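Local coordinates for neurogenic locus protein delta (Drosophila melanogaster, PDB 7ALK) that acts as a ligand for the Notch receptor and is required for the separation of neural and epidermal cell lineages, at residues L8-D14 with N73-T78; G16-E20 with L125-R129; I206-A210 with D219-C224. All coordinates share one frame; numbering follows the deposited sequence.

Contacts 1 and 2 both belong to the N-terminal C2 domain of Delta, with centres about 14 Å apart, and they touch. F11 of contact 1 packs on I127 and Q128 of contact 2. Their segments alternate along the chain. Contact 1 pairs strand 3-12 with the short strand 75-76 in one sheet of the domain. Contact 2 sets the loop after strand 3-12 against strand 124-135, an outermost strand of the second sheet. Contact 3 comes last in the chain, in the first EGF-like domain. Its centre is about 61 Å from that of contact 1, on the opposite side of the chain's centre, as fits an elongated multidomain ligand.

Contact 1: residues L8-D14 with N73-T78; sequences LKYFSND and NSVNLT. With NAG (2-acetamido-2-deoxy-beta-D-glucopyranose), chain C.
Y10 and F11 both hold CG anti to the backbone N (chi1 -163° and -176°), and as neighbours on a strand they send their rings to opposite faces of the sheet, each reaching segment 73-78. The Y10 ring lies over the V75 carbonyl, with V75 O over one face, 3.4 Å from Y10 CD1 and offset toward the rim. N76 OD1 meets the edge of the same ring, in its plane; the ring and the N76 amide are turned about 70° against each other. Past the far end of the ring, Y10 OH reaches S74 CB. On the other face, the edge of the F11 ring points at N73 O, while F11 CB rests near CD1 of L77.

F11 and V75 form an antiparallel hydrogen-bonded pair. V75 N gives to F11 O at 2.7 Å, and F11 N returns the bond to V75 O. Strand 75-76 is thus a short addition to the sheet of the C2 domain. Strand 153-161 lies along strand 3-12 too, and there K9 and Y10 both face E155 in a classic beta bulge. The K9 ammonium forms a salt bridge with E155.

K9 O takes two backbone donors. T78 N lies in the carbonyl plane on a lone pair at 3.2 Å from K9 O, whereas L77 N is tilted out of that plane. The two L77 methyls part, CD1 toward F11 N and CD2 to L8 CB at 3.6 Å. At the opposite end S74 OG donates to D14 OD1 at 2.9 Å, nearly along the carboxylate C-O direction. N76 ND2 is bonded covalently to C1 of a GlcNAc, and T78 CG2 lies 3.8 Å from the sugar's O5.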
ATOM      1  N   LEU A   8       9.151  -3.418   4.648  1.00 22.40           N
ATOM      2  CA  LEU A   8      10.206  -4.217   5.251  1.00 22.24           C
ATOM      3  C   LEU A   8      10.445  -3.762   6.685  1.00 25.02           C
ATOM      4  O   LEU A   8      10.452  -2.563   6.979  1.00 31.12           O
ATOM      5  CB  LEU A   8      11.492  -4.097   4.437  1.00 22.04           C
ATOM      6  CG  LEU A   8      11.344  -4.178   2.917  1.00 20.41           C
ATOM      7  CD1 LEU A   8      12.607  -3.683   2.233  1.00 18.16           C
ATOM      8  CD2 LEU A   8      11.019  -5.597   2.485  1.00 22.10           C
ATOM      9  N   LYS A   9      10.641  -4.725   7.583  1.00 26.35           N
ATOM     10  CA  LYS A   9      10.838  -4.428   8.997  1.00 27.99           C
ATOM     11  C   LYS A   9      12.249  -4.762   9.468  1.00 27.88           C
ATOM     12  O   LYS A   9      12.986  -3.863   9.880  1.00 30.85           O
ATOM     13  CB  LYS A   9       9.796  -5.170   9.846  1.00 31.91           C
ATOM     14  CG  LYS A   9       8.359  -4.792   9.518  1.00 29.56           C
ATOM     15  CD  LYS A   9       7.407  -5.178  10.641  1.00 34.09           C
ATOM     16  CE  LYS A   9       7.398  -6.678  10.873  1.00 36.83           C
ATOM     17  NZ  LYS A   9       6.483  -7.064  11.983  1.00 44.57           N
ATOM     18  N   TYR A  10      12.651  -6.030   9.418  1.00 29.31           N
ATOM     19  CA  TYR A  10      13.950  -6.433   9.941  1.00 28.47           C
ATOM     20  C   TYR A  10      14.577  -7.488   9.044  1.00 26.13           C
ATOM     21  O   TYR A  10      13.928  -8.478   8.696  1.00 35.30           O
ATOM     22  CB  TYR A  10      13.824  -6.975  11.369  1.00 26.25           C
ATOM     23  CG  TYR A  10      15.131  -7.024  12.125  1.00 26.81           C
ATOM     24  CD1 TYR A  10      15.582  -5.923  12.843  1.00 29.95           C
ATOM     25  CD2 TYR A  10      15.913  -8.172  12.127  1.00 25.28           C
ATOM     26  CE1 TYR A  10      16.775  -5.962  13.539  1.00 29.51           C
ATOM     27  CE2 TYR A  10      17.108  -8.221  12.821  1.00 26.35           C
ATOM     28  CZ  TYR A  10      17.534  -7.113  13.525  1.00 26.49           C
ATOM     29  OH  TYR A  10      18.722  -7.154  14.218  1.00 30.61           O
ATOM     30  N   PHE A  11      15.833  -7.266   8.672  1.00 23.48           N
ATOM     31  CA  PHE A  11      16.656  -8.269   8.010  1.00 28.94           C
ATOM     32  C   PHE A  11      17.762  -8.683   8.967  1.00 29.82           C
ATOM     33  O   PHE A  11      18.471  -7.828   9.505  1.00 29.51           O
ATOM     34  CB  PHE A  11      17.248  -7.732   6.704  1.00 28.55           C
ATOM     35  CG  PHE A  11      18.026  -8.758   5.929  1.00 31.91           C
ATOM     36  CD1 PHE A  11      17.371  -9.758   5.227  1.00 33.15           C
ATOM     37  CD2 PHE A  11      19.410  -8.724   5.904  1.00 28.93           C
ATOM     38  CE1 PHE A  11      18.083 -10.705   4.514  1.00 26.75           C
ATOM     39  CE2 PHE A  11      20.127  -9.668   5.190  1.00 28.52           C
ATOM     40  CZ  PHE A  11      19.461 -10.659   4.494  1.00 22.80           C
ATOM     41  N   SER A  12      17.902  -9.987   9.187  1.00 29.12           N
ATOM     42  CA  SER A  12      18.809 -10.525  10.193  1.00 31.52           C
ATOM     43  C   SER A  12      19.941 -11.280   9.511  1.00 31.92           C
ATOM     44  O   SER A  12      19.693 -12.210   8.738  1.00 32.57           O
ATOM     45  CB  SER A  12      18.061 -11.440  11.163  1.00 32.00           C
ATOM     46  OG  SER A  12      18.905 -11.861  12.220  1.00 38.98           O
ATOM     47  N   ASN A  13      21.179 -10.882   9.807  1.00 32.31           N
ATOM     48  CA  ASN A  13      22.360 -11.561   9.286  1.00 31.69           C
ATOM     49  C   ASN A  13      23.592 -11.147  10.082  1.00 31.67           C
ATOM     50  O   ASN A  13      24.460 -10.433   9.569  1.00 28.83           O
ATOM     51  CB  ASN A  13      22.545 -11.257   7.797  1.00 30.35           C
ATOM     52  CG  ASN A  13      23.723 -11.996   7.190  1.00 28.57           C
ATOM     53  OD1 ASN A  13      24.584 -11.392   6.552  1.00 30.86           O
ATOM     54  ND2 ASN A  13      23.774 -13.306   7.399  1.00 29.48           N
ATOM     55  N   ASP A  14      23.673 -11.590  11.338  1.00 32.92           N
ATOM     56  CA  ASP A  14      24.762 -11.175  12.217  1.00 32.69           C
ATOM     57  C   ASP A  14      26.112 -11.723  11.777  1.00 35.61           C
ATOM     58  O   ASP A  14      27.148 -11.171  12.167  1.00 32.33           O
ATOM     59  CB  ASP A  14      24.472 -11.615  13.653  1.00 30.77           C
ATOM     60  CG  ASP A  14      23.178 -11.040  14.188  1.00 31.45           C
ATOM     61  OD1 ASP A  14      22.800  -9.926  13.764  1.00 45.23           O
ATOM     62  OD2 ASP A  14      22.537 -11.700  15.032  1.00 20.13           O
ATOM     63  N   ASN A  73      24.893  -6.013   7.502  1.00 27.78           N
ATOM     64  CA  ASN A  73      24.498  -7.230   8.203  1.00 29.15           C
ATOM     65  C   ASN A  73      23.033  -7.169   8.614  1.00 29.32           C
ATOM     66  O   ASN A  73      22.152  -7.016   7.762  1.00 28.59           O
ATOM     67  CB  ASN A  73      25.398  -7.465   9.419  1.00 28.34           C
ATOM     68  CG  ASN A  73      26.712  -8.131   9.050  1.00 33.39           C
ATOM     69  OD1 ASN A  73      27.095  -8.172   7.881  1.00 32.45           O
ATOM     70  ND2 ASN A  73      27.409  -8.660  10.050  1.00 34.01           N
ATOM     71  N   SER A  74      22.760  -7.278   9.911  1.00 30.54           N
ATOM     72  CA  SER A  74      21.389  -7.164  10.393  1.00 30.23           C
ATOM     73  C   SER A  74      20.954  -5.703  10.376  1.00 28.01           C
ATOM     74  O   SER A  74      21.700  -4.817  10.804  1.00 32.63           O
ATOM     75  CB  SER A  74      21.267  -7.750  11.798  1.00 32.01           C
ATOM     76  OG  SER A  74      22.332  -7.319  12.627  1.00 36.79           O
ATOM     77  N   VAL A  75      19.742  -5.448   9.882  1.00 27.52           N
ATOM     78  CA  VAL A  75      19.273  -4.095   9.598  1.00 31.40           C
ATOM     79  C   VAL A  75      17.884  -3.902  10.199  1.00 30.19           C
ATOM     80  O   VAL A  75      17.004  -4.751  10.020  1.00 31.68           O
ATOM     81  CB  VAL A  75      19.241  -3.817   8.082  1.00 28.28           C
ATOM     82  CG1 VAL A  75      18.607  -2.462   7.793  1.00 28.04           C
ATOM     83  CG2 VAL A  75      20.642  -3.894   7.492  1.00 27.63           C
ATOM     84  N   ASN A  76      17.688  -2.783  10.897  1.00 26.47           N
ATOM     85  CA  ASN A  76      16.364  -2.377  11.364  1.00 32.00           C
ATOM     86  C   ASN A  76      15.780  -1.416  10.338  1.00 33.80           C
ATOM     87  O   ASN A  76      16.205  -0.259  10.249  1.00 38.65           O
ATOM     88  CB  ASN A  76      16.431  -1.719  12.740  1.00 35.59           C
ATOM     89  CG  ASN A  76      15.156  -1.921  13.543  1.00 40.98           C
ATOM     90  OD1 ASN A  76      14.128  -2.327  12.999  1.00 33.30           O
ATOM     91  ND2 ASN A  76      15.223  -1.640  14.844  1.00 48.78           N
ATOM     92  N   LEU A  77      14.811  -1.892   9.561  1.00 29.56           N
ATOM     93  CA  LEU A  77      14.229  -1.070   8.508  1.00 31.89           C
ATOM     94  C   LEU A  77      13.021  -0.273   8.983  1.00 35.32           C
ATOM     95  O   LEU A  77      12.723   0.782   8.411  1.00 42.54           O
ATOM     96  CB  LEU A  77      13.839  -1.944   7.312  1.00 32.12           C
ATOM     97  CG  LEU A  77      14.993  -2.674   6.617  1.00 30.66           C
ATOM     98  CD1 LEU A  77      15.194  -4.072   7.193  1.00 29.96           C
ATOM     99  CD2 LEU A  77      14.770  -2.738   5.117  1.00 30.29           C
ATOM    100  N   THR A  78      12.326  -0.741  10.015  1.00 35.36           N
ATOM    101  CA  THR A  78      11.178  -0.016  10.547  1.00 34.89           C
ATOM    102  C   THR A  78      11.623   1.202  11.348  1.00 31.72           C
ATOM    103  O   THR A  78      11.303   2.337  10.996  1.00 29.87           O
ATOM    104  CB  THR A  78      10.303  -0.914  11.443  1.00 35.17           C
ATOM    105  OG1 THR A  78       9.145  -0.183  11.866  1.00 42.56           O
ATOM    106  CG2 THR A  78      11.079  -1.369  12.667  1.00 38.06           C
TER
HETATM  107  C1  NAG C 301      14.139  -1.812  15.794  1.00 50.53           C
HETATM  108  C2  NAG C 301      13.363  -0.595  16.288  1.00 49.09           C
HETATM  109  C3  NAG C 301      12.525  -0.985  17.508  1.00 51.37           C
HETATM  110  C4  NAG C 301      11.708  -2.249  17.248  1.00 54.33           C
HETATM  111  C5  NAG C 301      12.527  -3.351  16.571  1.00 49.27           C
HETATM  112  C6  NAG C 301      11.669  -4.490  16.064  1.00 44.89           C
HETATM  113  C7  NAG C 301      13.848   1.747  16.894  1.00 53.59           C
HETATM  114  C8  NAG C 301      14.924   2.746  17.198  1.00 45.69           C
HETATM  115  N2  NAG C 301      14.261   0.505  16.610  1.00 53.51           N
HETATM  116  O3  NAG C 301      11.642   0.080  17.844  1.00 50.67           O
HETATM  117  O4  NAG C 301      11.234  -2.759  18.488  1.00 59.16           O
HETATM  118  O5  NAG C 301      13.232  -2.833  15.436  1.00 49.06           O
HETATM  119  O6  NAG C 301      12.445  -5.646  15.781  1.00 37.61           O
HETATM  120  O7  NAG C 301      12.657   2.050  16.910  1.00 49.31           O

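Contact 2: residues G16-E20 with L125-R129; sequences GRDNE and LLIQR
Two flat groups meet strand 124-135, the D18 carboxylate and the N19 amide. L125 lies obliquely to one side of the carboxylate: its CB is 3.5 Å from D18 OD2, and its CD1 is equally near. The two side chains cross at about a right angle. I127 O sits over one face of the N19 amide, 3.4 Å from N19 CG. L126 runs beside N19 and points the same way, with L126 CD2 3.9 Å from N19 ND2. N19 CB fits against the backbone, 3.2 Å from L126 O.

No hydrogen bond joins the two segments. D18 OD1 and L126 O are both acceptors, and their closeness carries no bond. An alanine in place of D18 would probably leave L125 CB and CD1 without the carboxylate that lies against them and open a small gap there. Deeper in, R17 O meets I127 CG2 at 3.6 Å, and I127 also packs on F11 of strand 3-12.

I127 and Q128 both face A110 of the neighbouring strand 103-113 in a classic beta bulge. Segment 16-20 belongs to the long loop between strands 3-12 and 40-48. The arrangement is consistent with the beta sandwich of C2 domains, here with a loop laid against an outermost strand of one sheet.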
ATOM      1  N   GLY A  16      27.187 -11.967   8.577  1.00 33.35           N
ATOM      2  CA  GLY A  16      27.655 -11.365   7.344  1.00 32.25           C
ATOM      3  C   GLY A  16      27.993 -12.394   6.285  1.00 29.06           C
ATOM      4  O   GLY A  16      29.062 -12.331   5.673  1.00 29.21           O
ATOM      5  N   ARG A  17      27.090 -13.342   6.058  1.00 38.42           N
ATOM      6  CA  ARG A  17      27.348 -14.474   5.182  1.00 38.71           C
ATOM      7  C   ARG A  17      26.483 -14.396   3.925  1.00 35.38           C
ATOM      8  O   ARG A  17      25.720 -13.450   3.716  1.00 26.54           O
ATOM      9  CB  ARG A  17      27.129 -15.789   5.932  1.00 39.09           C
ATOM     10  CG  ARG A  17      28.138 -16.012   7.044  1.00 42.53           C
ATOM     11  CD  ARG A  17      28.006 -17.384   7.682  1.00 44.17           C
ATOM     12  NE  ARG A  17      28.944 -17.545   8.787  1.00 39.85           N
ATOM     13  CZ  ARG A  17      30.212 -17.908   8.647  1.00 51.26           C
ATOM     14  NH1 ARG A  17      30.731 -18.161   7.457  1.00 57.50           N
ATOM     15  NH2 ARG A  17      30.979 -18.018   9.728  1.00 53.61           N
ATOM     16  N   ASP A  18      26.611 -15.421   3.088  1.00 43.94           N
ATOM     17  CA  ASP A  18      26.092 -15.432   1.728  1.00 42.04           C
ATOM     18  C   ASP A  18      25.051 -16.535   1.577  1.00 40.06           C
ATOM     19  O   ASP A  18      24.903 -17.409   2.435  1.00 45.75           O
ATOM     20  CB  ASP A  18      27.242 -15.626   0.725  1.00 40.76           C
ATOM     21  CG  ASP A  18      26.857 -15.285  -0.703  1.00 45.10           C
ATOM     22  OD1 ASP A  18      25.668 -15.417  -1.058  1.00 44.42           O
ATOM     23  OD2 ASP A  18      27.756 -14.887  -1.474  1.00 43.84           O
ATOM     24  N   ASN A  19      24.318 -16.477   0.459  1.00 35.03           N
ATOM     25  CA  ASN A  19      23.372 -17.536   0.124  1.00 41.46           C
ATOM     26  C   ASN A  19      24.068 -18.882  -0.017  1.00 46.18           C
ATOM     27  O   ASN A  19      23.478 -19.924   0.291  1.00 49.77           O
ATOM     28  CB  ASN A  19      22.637 -17.185  -1.170  1.00 41.56           C
ATOM     29  CG  ASN A  19      21.284 -17.860  -1.279  1.00 43.45           C
ATOM     30  OD1 ASN A  19      20.988 -18.807  -0.550  1.00 49.50           O
ATOM     31  ND2 ASN A  19      20.454 -17.375  -2.196  1.00 37.19           N
ATOM     32  N   GLU A  20      25.316 -18.881  -0.479  1.00 49.38           N
ATOM     33  CA  GLU A  20      26.094 -20.099  -0.650  1.00 46.96           C
ATOM     34  C   GLU A  20      26.908 -20.463   0.586  1.00 46.00           C
ATOM     35  O   GLU A  20      27.621 -21.471   0.563  1.00 55.67           O
ATOM     36  CB  GLU A  20      27.022 -19.960  -1.860  1.00 48.47           C
ATOM     37  CG  GLU A  20      27.981 -18.782  -1.773  1.00 47.85           C
ATOM     38  CD  GLU A  20      28.774 -18.582  -3.048  1.00 51.69           C
ATOM     39  OE1 GLU A  20      28.750 -19.486  -3.910  1.00 54.80           O
ATOM     40  OE2 GLU A  20      29.420 -17.523  -3.191  1.00 53.58           O
ATOM     41  N   LEU A 125      26.777  -9.799  -4.330  1.00 22.28           N
ATOM     42  CA  LEU A 125      26.496 -11.198  -4.025  1.00 25.32           C
ATOM     43  C   LEU A 125      25.073 -11.307  -3.500  1.00 30.18           C
ATOM     44  O   LEU A 125      24.684 -10.561  -2.596  1.00 30.77           O
ATOM     45  CB  LEU A 125      27.482 -11.758  -2.992  1.00 25.84           C
ATOM     46  CG  LEU A 125      28.978 -11.710  -3.314  1.00 26.49           C
ATOM     47  CD1 LEU A 125      29.796 -12.128  -2.103  1.00 27.98           C
ATOM     48  CD2 LEU A 125      29.300 -12.597  -4.506  1.00 30.36           C
ATOM     49  N   LEU A 126      24.301 -12.235  -4.065  1.00 27.13           N
ATOM     50  CA  LEU A 126      22.925 -12.447  -3.632  1.00 23.20           C
ATOM     51  C   LEU A 126      22.903 -13.116  -2.263  1.00 23.19           C
ATOM     52  O   LEU A 126      23.434 -14.218  -2.098  1.00 25.60           O
ATOM     53  CB  LEU A 126      22.176 -13.299  -4.654  1.00 28.82           C
ATOM     54  CG  LEU A 126      20.816 -13.854  -4.219  1.00 27.33           C
ATOM     55  CD1 LEU A 126      19.793 -12.738  -4.064  1.00 19.30           C
ATOM     56  CD2 LEU A 126      20.325 -14.906  -5.201  1.00 25.01           C
ATOM     57  N   ILE A 127      22.282 -12.459  -1.287  1.00 23.87           N
ATOM     58  CA  ILE A 127      22.220 -12.993   0.072  1.00 28.03           C
ATOM     59  C   ILE A 127      21.035 -13.934   0.250  1.00 29.49           C
ATOM     60  O   ILE A 127      21.191 -15.065   0.718  1.00 26.91           O
ATOM     61  CB  ILE A 127      22.173 -11.842   1.098  1.00 22.06           C
ATOM     62  CG1 ILE A 127      23.153 -10.733   0.719  1.00 21.93           C
ATOM     63  CG2 ILE A 127      22.487 -12.361   2.488  1.00 21.78           C
ATOM     64  CD1 ILE A 127      23.024  -9.504   1.587  1.00 21.17           C
ATOM     65  N   GLN A 128      19.833 -13.487  -0.108  1.00 23.31           N
ATOM     66  CA  GLN A 128      18.636 -14.290   0.088  1.00 22.21           C
ATOM     67  C   GLN A 128      17.595 -13.906  -0.951  1.00 21.34           C
ATOM     68  O   GLN A 128      17.537 -12.758  -1.398  1.00 26.49           O
ATOM     69  CB  GLN A 128      18.061 -14.110   1.499  1.00 22.70           C
ATOM     70  CG  GLN A 128      16.914 -15.051   1.829  1.00 20.79           C
ATOM     71  CD  GLN A 128      16.307 -14.786   3.190  1.00 25.63           C
ATOM     72  OE1 GLN A 128      16.905 -14.113   4.029  1.00 25.94           O
ATOM     73  NE2 GLN A 128      15.111 -15.314   3.416  1.00 33.99           N
ATOM     74  N   ARG A 129      16.771 -14.882  -1.329  1.00 21.58           N
ATOM     75  CA  ARG A 129      15.672 -14.680  -2.263  1.00 22.82           C
ATOM     76  C   ARG A 129      14.423 -15.354  -1.714  1.00 21.10           C
ATOM     77  O   ARG A 129      14.482 -16.503  -1.267  1.00 23.20           O
ATOM     78  CB  ARG A 129      16.009 -15.245  -3.646  1.00 22.15           C
ATOM     79  CG  ARG A 129      14.884 -15.119  -4.658  1.00 25.35           C
ATOM     80  CD  ARG A 129      15.154 -15.978  -5.877  1.00 30.17           C
ATOM     81  NE  ARG A 129      16.464 -15.698  -6.451  1.00 30.26           N
ATOM     82  CZ  ARG A 129      16.662 -14.977  -7.545  1.00 32.34           C
ATOM     83  NH1 ARG A 129      15.650 -14.460  -8.224  1.00 39.46           N
ATOM     84  NH2 ARG A 129      17.905 -14.765  -7.967  1.00 28.96           N
TER

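Contact 3: residues I206-A210 with D219-C224; sequences IPKCA and DKPNQC
K208 O is met by two groups of segment 219-224. N222 N donates a hydrogen bond to it, modelled short at 2.5 Å, with an N-H...O angle of 162°. The CA of P221 approaches the same K208 O at 3.3 Å in a CA-H...O contact. The N222 donor is tilted 22° from the carbonyl plane. This lies in a small, disulfide-rich EGF-like domain, the first in Delta. C209 is bonded to C218 and C224 to C213, the first-to-third and second-to-fourth cysteine links of this fold.

With so little regular strand here, one backbone hydrogen bond joins the segments directly; the disulfides tie each to residues between them. N222 has a positive phi (58°), which turns the chain back after P221. The turn at N222 follows this bond and leads Q223 and C224 past C209.

Two prolines pack against each other. P207 CB meets P221 N at 3.6 Å and P221 CD slightly farther off. P207 CG comes near the D219 carbonyl oxygen. W199 of strand 199-200, in the DSL region, touches P207, K220 and P221.

Farther along, the two disulfides lie close together. The sulfurs of C209 and C224 touch without being bonded: C209 SG is 3.4 Å from C224 SG and 3.2 Å from Q223 O.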
ATOM      1  N   ILE A 206     -31.418  18.474  -3.087  1.00 25.95           N
ATOM      2  CA  ILE A 206     -32.770  18.942  -2.792  1.00 25.06           C
ATOM      3  C   ILE A 206     -33.042  18.700  -1.314  1.00 26.18           C
ATOM      4  O   ILE A 206     -32.807  17.589  -0.830  1.00 30.06           O
ATOM      5  CB  ILE A 206     -33.821  18.224  -3.660  1.00 28.23           C
ATOM      6  CG1 ILE A 206     -33.468  18.351  -5.144  1.00 24.20           C
ATOM      7  CG2 ILE A 206     -35.211  18.779  -3.385  1.00 28.93           C
ATOM      8  CD1 ILE A 206     -34.348  17.525  -6.055  1.00 16.90           C
ATOM      9  N   PRO A 207     -33.522  19.692  -0.572  1.00 28.36           N
ATOM     10  CA  PRO A 207     -33.849  19.476   0.840  1.00 32.20           C
ATOM     11  C   PRO A 207     -35.200  18.788   0.997  1.00 33.56           C
ATOM     12  O   PRO A 207     -35.979  18.649   0.054  1.00 31.91           O
ATOM     13  CB  PRO A 207     -33.882  20.896   1.424  1.00 38.26           C
ATOM     14  CG  PRO A 207     -33.351  21.802   0.334  1.00 36.63           C
ATOM     15  CD  PRO A 207     -33.648  21.106  -0.950  1.00 30.20           C
ATOM     16  N   LYS A 208     -35.466  18.354   2.227  1.00 34.29           N
ATOM     17  CA  LYS A 208     -36.738  17.741   2.593  1.00 37.77           C
ATOM     18  C   LYS A 208     -37.435  18.635   3.607  1.00 51.82           C
ATOM     19  O   LYS A 208     -36.926  18.837   4.716  1.00 53.46           O
ATOM     20  CB  LYS A 208     -36.538  16.333   3.155  1.00 35.57           C
ATOM     21  CG  LYS A 208     -36.102  15.309   2.120  1.00 38.91           C
ATOM     22  CD  LYS A 208     -36.181  13.892   2.672  1.00 31.07           C
ATOM     23  CE  LYS A 208     -37.608  13.527   3.051  1.00 31.46           C
ATOM     24  NZ  LYS A 208     -37.721  12.120   3.528  1.00 35.22           N
ATOM     25  N   CYS A 209     -38.596  19.163   3.229  1.00 53.68           N
ATOM     26  CA  CYS A 209     -39.330  20.084   4.080  1.00 52.76           C
ATOM     27  C   CYS A 209     -40.001  19.331   5.229  1.00 60.06           C
ATOM     28  O   CYS A 209     -39.851  18.116   5.395  1.00 60.10           O
ATOM     29  CB  CYS A 209     -40.361  20.850   3.256  1.00 56.73           C
ATOM     30  SG  CYS A 209     -39.738  22.338   2.436  1.00 72.49           S
ATOM     31  N   ALA A 210     -40.760  20.071   6.033  1.00 57.50           N
ATOM     32  CA  ALA A 210     -41.454  19.501   7.175  1.00 63.61           C
ATOM     33  C   ALA A 210     -42.749  18.822   6.728  1.00 66.80           C
ATOM     34  O   ALA A 210     -43.130  18.854   5.555  1.00 69.47           O
ATOM     35  CB  ALA A 210     -41.728  20.579   8.221  1.00 61.68           C
ATOM     36  N   ASP A 219     -35.519  25.821   1.730  1.00 55.38           N
ATOM     37  CA  ASP A 219     -34.174  26.357   1.565  1.00 57.20           C
ATOM     38  C   ASP A 219     -33.134  25.524   2.298  1.00 54.07           C
ATOM     39  O   ASP A 219     -31.998  25.407   1.829  1.00 53.71           O
ATOM     40  CB  ASP A 219     -34.111  27.806   2.061  1.00 61.58           C
ATOM     41  CG  ASP A 219     -32.804  28.489   1.706  1.00 66.26           C
ATOM     42  OD1 ASP A 219     -32.450  28.510   0.509  1.00 61.37           O
ATOM     43  OD2 ASP A 219     -32.132  29.006   2.625  1.00 66.35           O
ATOM     44  N   LYS A 220     -33.512  24.950   3.432  1.00 51.39           N
ATOM     45  CA  LYS A 220     -32.753  23.951   4.165  1.00 47.07           C
ATOM     46  C   LYS A 220     -33.724  22.856   4.572  1.00 47.41           C
ATOM     47  O   LYS A 220     -34.942  23.072   4.571  1.00 50.44           O
ATOM     48  CB  LYS A 220     -32.067  24.557   5.399  1.00 50.42           C
ATOM     49  CG  LYS A 220     -30.780  25.313   5.094  1.00 55.21           C
ATOM     50  CD  LYS A 220     -29.693  24.379   4.578  1.00 50.90           C
ATOM     51  CE  LYS A 220     -29.187  23.454   5.677  1.00 47.64           C
ATOM     52  NZ  LYS A 220     -28.190  22.471   5.166  1.00 34.42           N
ATOM     53  N   PRO A 221     -33.227  21.664   4.900  1.00 45.00           N
ATOM     54  CA  PRO A 221     -34.138  20.576   5.280  1.00 49.28           C
ATOM     55  C   PRO A 221     -34.947  20.914   6.526  1.00 51.31           C
ATOM     56  O   PRO A 221     -34.462  21.573   7.448  1.00 50.31           O
ATOM     57  CB  PRO A 221     -33.197  19.389   5.523  1.00 41.48           C
ATOM     58  CG  PRO A 221     -31.829  19.990   5.659  1.00 36.19           C
ATOM     59  CD  PRO A 221     -31.839  21.190   4.776  1.00 36.78           C
ATOM     60  N   ASN A 222     -36.199  20.452   6.533  1.00 51.74           N
ATOM     61  CA  ASN A 222     -37.119  20.605   7.661  1.00 59.38           C
ATOM     62  C   ASN A 222     -37.326  22.081   8.016  1.00 59.13           C
ATOM     63  O   ASN A 222     -37.130  22.515   9.152  1.00 66.86           O
ATOM     64  CB  ASN A 222     -36.635  19.801   8.873  1.00 65.78           C
ATOM     65  CG  ASN A 222     -36.774  18.302   8.669  1.00 77.51           C
ATOM     66  OD1 ASN A 222     -37.588  17.846   7.866  1.00 75.97           O
ATOM     67  ND2 ASN A 222     -35.978  17.527   9.398  1.00 78.46           N
ATOM     68  N   GLN A 223     -37.739  22.845   7.007  1.00 54.55           N
ATOM     69  CA  GLN A 223     -38.093  24.248   7.167  1.00 58.15           C
ATOM     70  C   GLN A 223     -38.886  24.667   5.941  1.00 56.48           C
ATOM     71  O   GLN A 223     -38.740  24.076   4.867  1.00 56.28           O
ATOM     72  CB  GLN A 223     -36.858  25.139   7.336  1.00 59.15           C
ATOM     73  CG  GLN A 223     -36.235  25.579   6.023  1.00 55.93           C
ATOM     74  CD  GLN A 223     -35.031  26.474   6.216  1.00 57.34           C
ATOM     75  OE1 GLN A 223     -34.518  27.055   5.260  1.00 57.71           O
ATOM     76  NE2 GLN A 223     -34.571  26.591   7.457  1.00 55.37           N
ATOM     77  N   CYS A 224     -39.721  25.690   6.104  1.00 61.65           N
ATOM     78  CA  CYS A 224     -40.625  26.105   5.036  1.00 72.96           C
ATOM     79  C   CYS A 224     -40.784  27.616   5.066  1.00 72.54           C
ATOM     80  O   CYS A 224     -41.278  28.173   6.051  1.00 72.70           O
ATOM     81  CB  CYS A 224     -41.979  25.400   5.170  1.00 76.58           C
ATOM     82  SG  CYS A 224     -41.842  23.636   4.805  1.00 84.91           S
TER